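Local coordinates for putative acyl-[acyl-carrier-protein]--UDP-N-acetylglucosamine O-acyltransferase (PDB 4R36) that probably transfers an acyl chain from acyl carrier protein to a hydroxyl of UDP-N-acetylglucosamine, at residues N230-I235 with D264-S269. Numbering follows the deposited sequence.
Sequences NAYRII and DFIRNS
Between 230-235 and 264-269, which lie on helices 222-237 and 257-267, the CA atoms nearest each other are those of Ile235 and Ile266, 9.7 Å apart. The separation is wide enough that backbone does not meet backbone, and the two segments meet through side chains alone and bury 96 Å², both sides summed. Both isoleucines start out toward the opposing helix and meet tip to tip, CD1 of Ile235 lying 3.7 Å from CD1 of Ile266. Their torsions agree: in each, CG1 stands anti to the carbonyl carbon (chi1 -71° in Ile235, -61° in Ile266) and the chain then runs on extended, which sends CD1 out toward the other helix.

Ile266 has a second neighbour in Tyr232, one helical turn before Ile235. The same CD1 sits 4.3 Å from CE1 of the tyrosine, approaching the ring obliquely, so that one methyl serves both partners; Ile266 accounts for 58 of the 96 Å². The phenol of Tyr232 is fixed at its far end, where OH hydrogen-bonds to the carbonyl oxygen of Pro196.

The arrangement belongs to the C-terminal helical domain that follows the left-handed beta-helix of LpxA, and it joins the second and last of its four helices. Helix 242-252 contributes to the same apolar cluster through Thr242 and Leu246, both touching Ile266, while Ile262, one turn before Ile266, packs on Tyr232 and Ile235. The Tyr232 side chain lies about 9 Å from that of Asn211, which binds UDP-N-acetylglucosamine in another structure of this protein.

Helix 257-267 ends just past the contact: Asn268 is the first residue to leave helical angles, although its N still bonds to the O of Asp264 at 3.0 Å.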
loop_
_atom_site.group_PDB
_atom_site.type_symbol
_atom_site.label_atom_id
_atom_site.label_comp_id
_atom_site.label_asym_id
_atom_site.label_seq_id
_atom_site.Cartn_x
_atom_site.Cartn_y
_atom_site.Cartn_z
ATOM N N ASN A 230 34.043 10.365 2.633
ATOM C CA ASN A 230 35.262 9.589 2.685
ATOM C C ASN A 230 35.183 8.332 3.510
ATOM O O ASN A 230 35.696 7.295 3.077
ATOM C CB ASN A 230 36.439 10.461 3.107
ATOM C CG ASN A 230 36.857 11.411 1.979
ATOM O OD1 ASN A 230 36.618 11.119 0.801
ATOM N ND2 ASN A 230 37.392 12.570 2.329
ATOM N N ALA A 231 34.484 8.371 4.650
ATOM C CA ALA A 231 34.301 7.125 5.390
ATOM C C ALA A 231 33.558 6.065 4.535
ATOM O O ALA A 231 33.948 4.897 4.497
ATOM C CB ALA A 231 33.557 7.385 6.687
ATOM N N TYR A 232 32.515 6.487 3.826
ATOM C CA TYR A 232 31.785 5.529 3.001
ATOM C C TYR A 232 32.462 5.078 1.739
ATOM O O TYR A 232 32.218 3.960 1.279
ATOM C CB TYR A 232 30.357 5.996 2.753
ATOM C CG TYR A 232 29.488 5.781 3.969
ATOM C CD1 TYR A 232 29.163 4.518 4.387
ATOM C CD2 TYR A 232 28.980 6.870 4.700
ATOM C CE1 TYR A 232 28.425 4.305 5.564
ATOM C CE2 TYR A 232 28.174 6.688 5.819
ATOM C CZ TYR A 232 27.879 5.388 6.239
ATOM O OH TYR A 232 27.089 5.107 7.326
ATOM N N ARG A 233 33.337 5.893 1.193
ATOM C CA ARG A 233 34.283 5.409 0.140
ATOM C C ARG A 233 35.159 4.326 0.638
ATOM O O ARG A 233 35.376 3.357 -0.029
ATOM C CB ARG A 233 35.162 6.523 -0.465
ATOM C CG ARG A 233 34.415 7.518 -1.260
ATOM C CD ARG A 233 35.276 8.679 -1.828
ATOM N NE ARG A 233 34.325 9.670 -2.340
ATOM C CZ ARG A 233 34.171 10.938 -1.948
ATOM N NH1 ARG A 233 34.952 11.491 -1.024
ATOM N NH2 ARG A 233 33.219 11.683 -2.523
ATOM N N ILE A 234 35.681 4.459 1.857
ATOM C CA ILE A 234 36.444 3.417 2.455
ATOM C C ILE A 234 35.587 2.185 2.691
ATOM O O ILE A 234 36.027 1.091 2.453
ATOM C CB ILE A 234 37.099 3.865 3.784
ATOM C CG1 ILE A 234 38.214 4.869 3.485
ATOM C CG2 ILE A 234 37.661 2.665 4.557
ATOM C CD1 ILE A 234 38.610 5.708 4.694
ATOM N N ILE A 235 34.385 2.365 3.224
ATOM C CA ILE A 235 33.569 1.232 3.594
ATOM C C ILE A 235 33.050 0.448 2.381
ATOM O O ILE A 235 33.074 -0.760 2.369
ATOM C CB ILE A 235 32.398 1.688 4.543
ATOM C CG1 ILE A 235 32.969 2.048 5.899
ATOM C CG2 ILE A 235 31.354 0.580 4.728
ATOM C CD1 ILE A 235 32.117 2.986 6.703
ATOM N N ASP A 264 30.507 2.798 14.927
ATOM C CA ASP A 264 29.835 2.044 15.949
ATOM C C ASP A 264 28.603 1.306 15.368
ATOM O O ASP A 264 28.368 0.144 15.715
ATOM C CB ASP A 264 29.318 3.006 17.020
ATOM C CG ASP A 264 28.938 2.268 18.307
ATOM O OD1 ASP A 264 29.836 1.875 19.072
ATOM O OD2 ASP A 264 27.759 1.988 18.519
ATOM N N PHE A 265 27.805 2.039 14.575
ATOM C CA PHE A 265 26.645 1.461 13.975
ATOM C C PHE A 265 26.991 0.183 13.171
ATOM O O PHE A 265 26.415 -0.869 13.386
ATOM C CB PHE A 265 25.947 2.459 13.038
ATOM C CG PHE A 265 24.636 1.935 12.481
ATOM C CD1 PHE A 265 24.613 1.028 11.448
ATOM C CD2 PHE A 265 23.422 2.403 12.950
ATOM C CE1 PHE A 265 23.410 0.563 10.901
ATOM C CE2 PHE A 265 22.216 1.954 12.417
ATOM C CZ PHE A 265 22.202 1.056 11.377
ATOM N N ILE A 266 28.011 0.276 12.310
ATOM C CA ILE A 266 28.378 -0.870 11.477
ATOM C C ILE A 266 29.018 -1.974 12.306
ATOM O O ILE A 266 28.689 -3.165 12.149
ATOM C CB ILE A 266 29.279 -0.442 10.336
ATOM C CG1 ILE A 266 28.490 0.578 9.457
ATOM C CG2 ILE A 266 29.818 -1.625 9.550
ATOM C CD1 ILE A 266 29.336 1.356 8.489
ATOM N N ARG A 267 29.943 -1.577 13.163
ATOM C CA ARG A 267 30.663 -2.526 13.972
ATOM C C ARG A 267 29.709 -3.360 14.821
ATOM O O ARG A 267 29.891 -4.573 14.968
ATOM C CB ARG A 267 31.649 -1.766 14.883
ATOM C CG ARG A 267 32.537 -2.704 15.638
ATOM C CD ARG A 267 33.677 -1.932 16.296
ATOM N NE ARG A 267 34.762 -1.675 15.355
ATOM C CZ ARG A 267 35.587 -0.634 15.425
ATOM N NH1 ARG A 267 35.410 0.307 16.326
ATOM N NH2 ARG A 267 36.583 -0.507 14.531
ATOM N N ASN A 268 28.658 -2.778 15.331
ATOM C CA ASN A 268 27.733 -3.558 16.179
ATOM C C ASN A 268 26.457 -3.995 15.483
ATOM O O ASN A 268 25.487 -4.390 16.139
ATOM C CB ASN A 268 27.400 -2.730 17.444
ATOM C CG ASN A 268 28.671 -2.405 18.226
ATOM O OD1 ASN A 268 29.113 -1.255 18.396
ATOM N ND2 ASN A 268 29.365 -3.434 18.472
ATOM N N SER A 269 26.431 -3.836 14.183
ATOM C CA SER A 269 25.224 -4.186 13.376
ATOM C C SER A 269 24.790 -5.620 13.638
ATOM O O SER A 269 25.546 -6.592 13.411
ATOM C CB SER A 269 25.509 -4.024 11.880
ATOM O OG SER A 269 24.462 -4.586 11.086
#